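Local coordinates for protein lamina-associated polypeptide 2 isoforms alpha/zeta (Mus musculus, PDB 2V0X) that belongs to the nuclear lamina and chromosomes, probably binds A-type lamin and DNA, and dimerises through a coiled-coil domain, at residues S97-E100 with S101-H105; A152-A155 with L156-L159. The protein carries 2 engineered substitutions. All blocks are in the same frame, centred on the assembly; numbering follows the deposited sequence.

Contact 1 (S97-E100 with S101-H105); sequences SSTE and SCDKH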
# COMPACT_ATOMS: atom_id res chain seq x y z
N SER B 97 -29.61 -13.84 16.54
CA SER B 97 -28.16 -13.85 16.38
C SER B 97 -27.71 -12.76 15.42
O SER B 97 -27.36 -13.04 14.27
CB SER B 97 -27.71 -15.22 15.86
OG SER B 97 -28.38 -15.56 14.66
N SER B 98 -27.75 -11.51 15.87
CA SER B 98 -27.34 -10.39 15.02
C SER B 98 -25.83 -10.39 14.83
O SER B 98 -25.06 -10.35 15.80
CB SER B 98 -27.83 -9.05 15.59
OG SER B 98 -27.31 -8.80 16.89
N THR B 99 -25.40 -10.47 13.57
CA THR B 99 -23.98 -10.48 13.24
C THR B 99 -23.40 -9.07 13.30
O THR B 99 -22.20 -8.88 13.08
CB THR B 99 -23.76 -11.05 11.83
OG1 THR B 99 -24.64 -10.39 10.90
CG2 THR B 99 -24.02 -12.54 11.81
N GLU B 100 -24.26 -8.09 13.60
CA GLU B 100 -23.90 -6.68 13.69
C GLU B 100 -22.48 -6.42 14.20
O GLU B 100 -21.74 -5.65 13.60
CB GLU B 100 -24.91 -5.95 14.58
CG GLU B 100 -24.63 -4.46 14.75
CD GLU B 100 -25.37 -3.87 15.94
OE1 GLU B 100 -24.86 -3.97 17.07
OE2 GLU B 100 -26.47 -3.32 15.73
N SER B 101 -22.13 -7.06 15.31
CA SER B 101 -20.80 -6.92 15.90
C SER B 101 -19.72 -7.23 14.91
O SER B 101 -18.92 -6.38 14.52
CB SER B 101 -20.66 -7.82 17.13
OG SER B 101 -20.86 -9.18 16.78
N CYS B 102 -19.72 -8.50 14.50
CA CYS B 102 -18.76 -8.99 13.53
C CYS B 102 -18.75 -8.11 12.28
O CYS B 102 -17.69 -7.70 11.82
CB CYS B 102 -19.07 -10.44 13.15
SG CYS B 102 -17.75 -11.26 12.19
N ASP B 103 -19.93 -7.84 11.75
CA ASP B 103 -20.07 -7.02 10.56
C ASP B 103 -19.36 -5.66 10.71
O ASP B 103 -18.65 -5.24 9.80
CB ASP B 103 -21.55 -6.83 10.20
CG ASP B 103 -22.23 -8.15 9.82
OD1 ASP B 103 -21.53 -9.18 9.66
OD2 ASP B 103 -23.48 -8.15 9.70
N LYS B 104 -19.51 -5.01 11.86
CA LYS B 104 -18.86 -3.73 12.06
C LYS B 104 -17.34 -3.88 12.08
O LYS B 104 -16.63 -3.01 11.57
CB LYS B 104 -19.34 -3.04 13.34
CG LYS B 104 -20.66 -2.29 13.15
CD LYS B 104 -20.72 -1.06 14.05
CE LYS B 104 -19.59 -0.09 13.73
NZ LYS B 104 -19.53 1.08 14.64
N HIS B 105 -16.85 -4.98 12.65
CA HIS B 105 -15.41 -5.25 12.71
C HIS B 105 -14.83 -5.48 11.32
O HIS B 105 -13.73 -5.03 11.01
CB HIS B 105 -15.13 -6.48 13.57
CG HIS B 105 -15.44 -6.28 15.02
ND1 HIS B 105 -14.74 -5.40 15.82
CD2 HIS B 105 -16.36 -6.86 15.82
CE1 HIS B 105 -15.22 -5.45 17.05
NE2 HIS B 105 -16.20 -6.33 17.08
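This is a local, one-turn contact at the start of the long helix 100-146, where Thr-99, at the end of the incoming loop, meets Asp-103 through both backbone and side chain. Asp-103 N donates to Thr-99 O at 2.8 Å in an almost straight bond, with an N-H...O angle of 176°. The next bond of the helix follows from Lys-104 N to Glu-100 O at 2.9 Å, and CB and CG of Lys-104 each lie 3.6 Å from that same Glu-100 O.

A side-chain bond runs beside the first of these: the hydroxyl OG1 of Thr-99 donates to OD2 of Asp-103 at 2.8 Å. The aspartate CG lies anti to its own carbonyl carbon (chi1 -64°), which turns the carboxylate back toward the loop. The hydroxyl arrives from above the carboxylate plane, 39° out of it. Thr-99 CB also sits 3.6 Å from both OD1 and OD2 of Asp-103.

This Thr-Asp pair, four residues apart, stands where loop becomes helix and forms part of the dimer interface: Thr-99 packs on Asp-198 and Asp-103 on Leu-194 of the second subunit. Lys-197 of that subunit donates to Thr-99 OG1 and makes a long, weak ion pair with Asp-103 OD2. The threonine hydroxyl therefore gives one bond within the chain and takes one from the partner subunit. The negative charge of Asp-103, placed in the opening turn of a helix, is probably favoured by both the helix dipole and that lysine.

Contact 2 (A152-A155 with L156-L159); sequences AQQA and LRIL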
# COMPACT_ATOMS: atom_id res chain seq x y z
N ALA B 152 32.37 24.27 -10.78
CA ALA B 152 32.30 23.25 -9.74
C ALA B 152 31.25 23.56 -8.68
O ALA B 152 30.39 22.72 -8.39
CB ALA B 152 33.67 23.07 -9.10
N GLN B 153 31.30 24.75 -8.10
CA GLN B 153 30.35 25.13 -7.06
C GLN B 153 28.90 25.12 -7.57
O GLN B 153 27.97 24.88 -6.80
CB GLN B 153 30.69 26.49 -6.44
CG GLN B 153 29.86 26.84 -5.21
CD GLN B 153 30.23 28.17 -4.59
OE1 GLN B 153 29.48 29.14 -4.67
NE2 GLN B 153 31.39 28.22 -3.94
N GLN B 154 28.72 25.38 -8.86
CA GLN B 154 27.39 25.38 -9.45
C GLN B 154 26.86 23.94 -9.46
O GLN B 154 25.74 23.68 -9.02
CB GLN B 154 27.44 25.96 -10.87
CG GLN B 154 26.17 25.81 -11.69
CD GLN B 154 25.01 26.65 -11.19
OE1 GLN B 154 24.68 27.68 -11.78
NE2 GLN B 154 24.37 26.21 -10.11
N ALA B 155 27.69 23.01 -9.92
CA ALA B 155 27.32 21.60 -9.96
C ALA B 155 27.13 21.06 -8.54
O ALA B 155 26.19 20.30 -8.29
CB ALA B 155 28.38 20.80 -10.71
N LEU B 156 28.00 21.46 -7.62
CA LEU B 156 27.90 21.03 -6.23
C LEU B 156 26.57 21.43 -5.57
O LEU B 156 26.04 20.70 -4.73
CB LEU B 156 29.06 21.58 -5.41
CG LEU B 156 30.36 20.79 -5.51
CD1 LEU B 156 31.55 21.68 -5.16
CD2 LEU B 156 30.29 19.58 -4.58
N ARG B 157 26.06 22.61 -5.91
CA ARG B 157 24.79 23.07 -5.36
C ARG B 157 23.64 22.27 -5.97
O ARG B 157 22.66 21.98 -5.30
CB ARG B 157 24.58 24.57 -5.60
CG ARG B 157 25.16 25.44 -4.47
CD ARG B 157 24.90 26.94 -4.67
NE ARG B 157 25.56 27.46 -5.86
CZ ARG B 157 24.97 27.64 -7.04
NH1 ARG B 157 23.69 27.35 -7.20
NH2 ARG B 157 25.67 28.09 -8.07
N ILE B 158 23.79 21.88 -7.23
CA ILE B 158 22.77 21.08 -7.89
C ILE B 158 22.77 19.70 -7.25
O ILE B 158 21.73 19.19 -6.86
CB ILE B 158 23.01 20.98 -9.41
CG1 ILE B 158 22.79 22.35 -10.06
CG2 ILE B 158 22.06 19.99 -10.05
CD1 ILE B 158 21.40 22.90 -9.81
N LEU B 159 23.97 19.16 -7.04
CA LEU B 159 24.14 17.85 -6.45
C LEU B 159 23.73 17.83 -4.99
O LEU B 159 23.34 16.79 -4.47
CB LEU B 159 25.59 17.37 -6.58
CG LEU B 159 26.12 16.98 -7.97
CD1 LEU B 159 27.54 16.44 -7.81
CD2 LEU B 159 25.23 15.93 -8.65
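A bend at chi2 (69°) turns the Gln-154 amide back over its own turn, and a bend at chi3 of Arg-157 (-65°) brings the guanidinium to it from the next turn. Their planes are 61° apart. NE2 of Gln-154 lies 3.1 Å from NH2 of Arg-157 and almost as near NH1, but both partners are donors, so this is no hydrogen bond. The amide's two ends are hard to tell apart at 2.2 Å resolution, and the modelled choice of end is best treated as doubtful. The backbone O of Gln-154 lies over one face of the same guanidinium.

Underneath runs ordinary helix bonding. Leu-156 N donates to Ala-152 O at 2.8 Å, and Leu-159 N to Ala-155 O at the same 2.8 Å. Arg-157 N donates to Gln-153 O at 3.1 Å and makes a second, weak bond to Gln-154 O, which also accepts from Ile-158 N at 3.2 Å.

These are the opening two turns of helix 152-196, which with helix 100-146 forms an antiparallel coiled-coil hairpin, the unit that pairs with its copy in the dimer. Ala-155, small and buried, packs on Ile-145 of its own chain and on Ile-145 of the second subunit. Ile-158 faces Gln-140 and Ala-141 of helix 100-146, and its CG1 passes 3.4 Å from Gln-154 O.

CD1 of Leu-156 lies against the preceding turn, within 3.6 Å of Ala-152 O, and the Leu-156 side chain packs on Asn-146 of the second subunit. CG of Leu-159 sits 3.3 Å from Ala-155 O, and the Leu-159 side chain packs on Ile-145 of the second subunit.

Contact 1 comes first along the chain, at the beginning of helix 100-146, and contact 2 follows at the beginning of helix 152-196, the next helix. Because the two helices run antiparallel as a hairpin, these two starts fall at opposite ends of the rod: the contact centres are 62 Å apart and the nearest atoms about 46 Å, on opposite sides of the centre of the chain. They do not touch. Both meet the second subunit, contact 1 through a largely exposed polar corner and contact 2 through partly buried aliphatic packing. Dimer contacts are thus made toward both ends of the coiled coil.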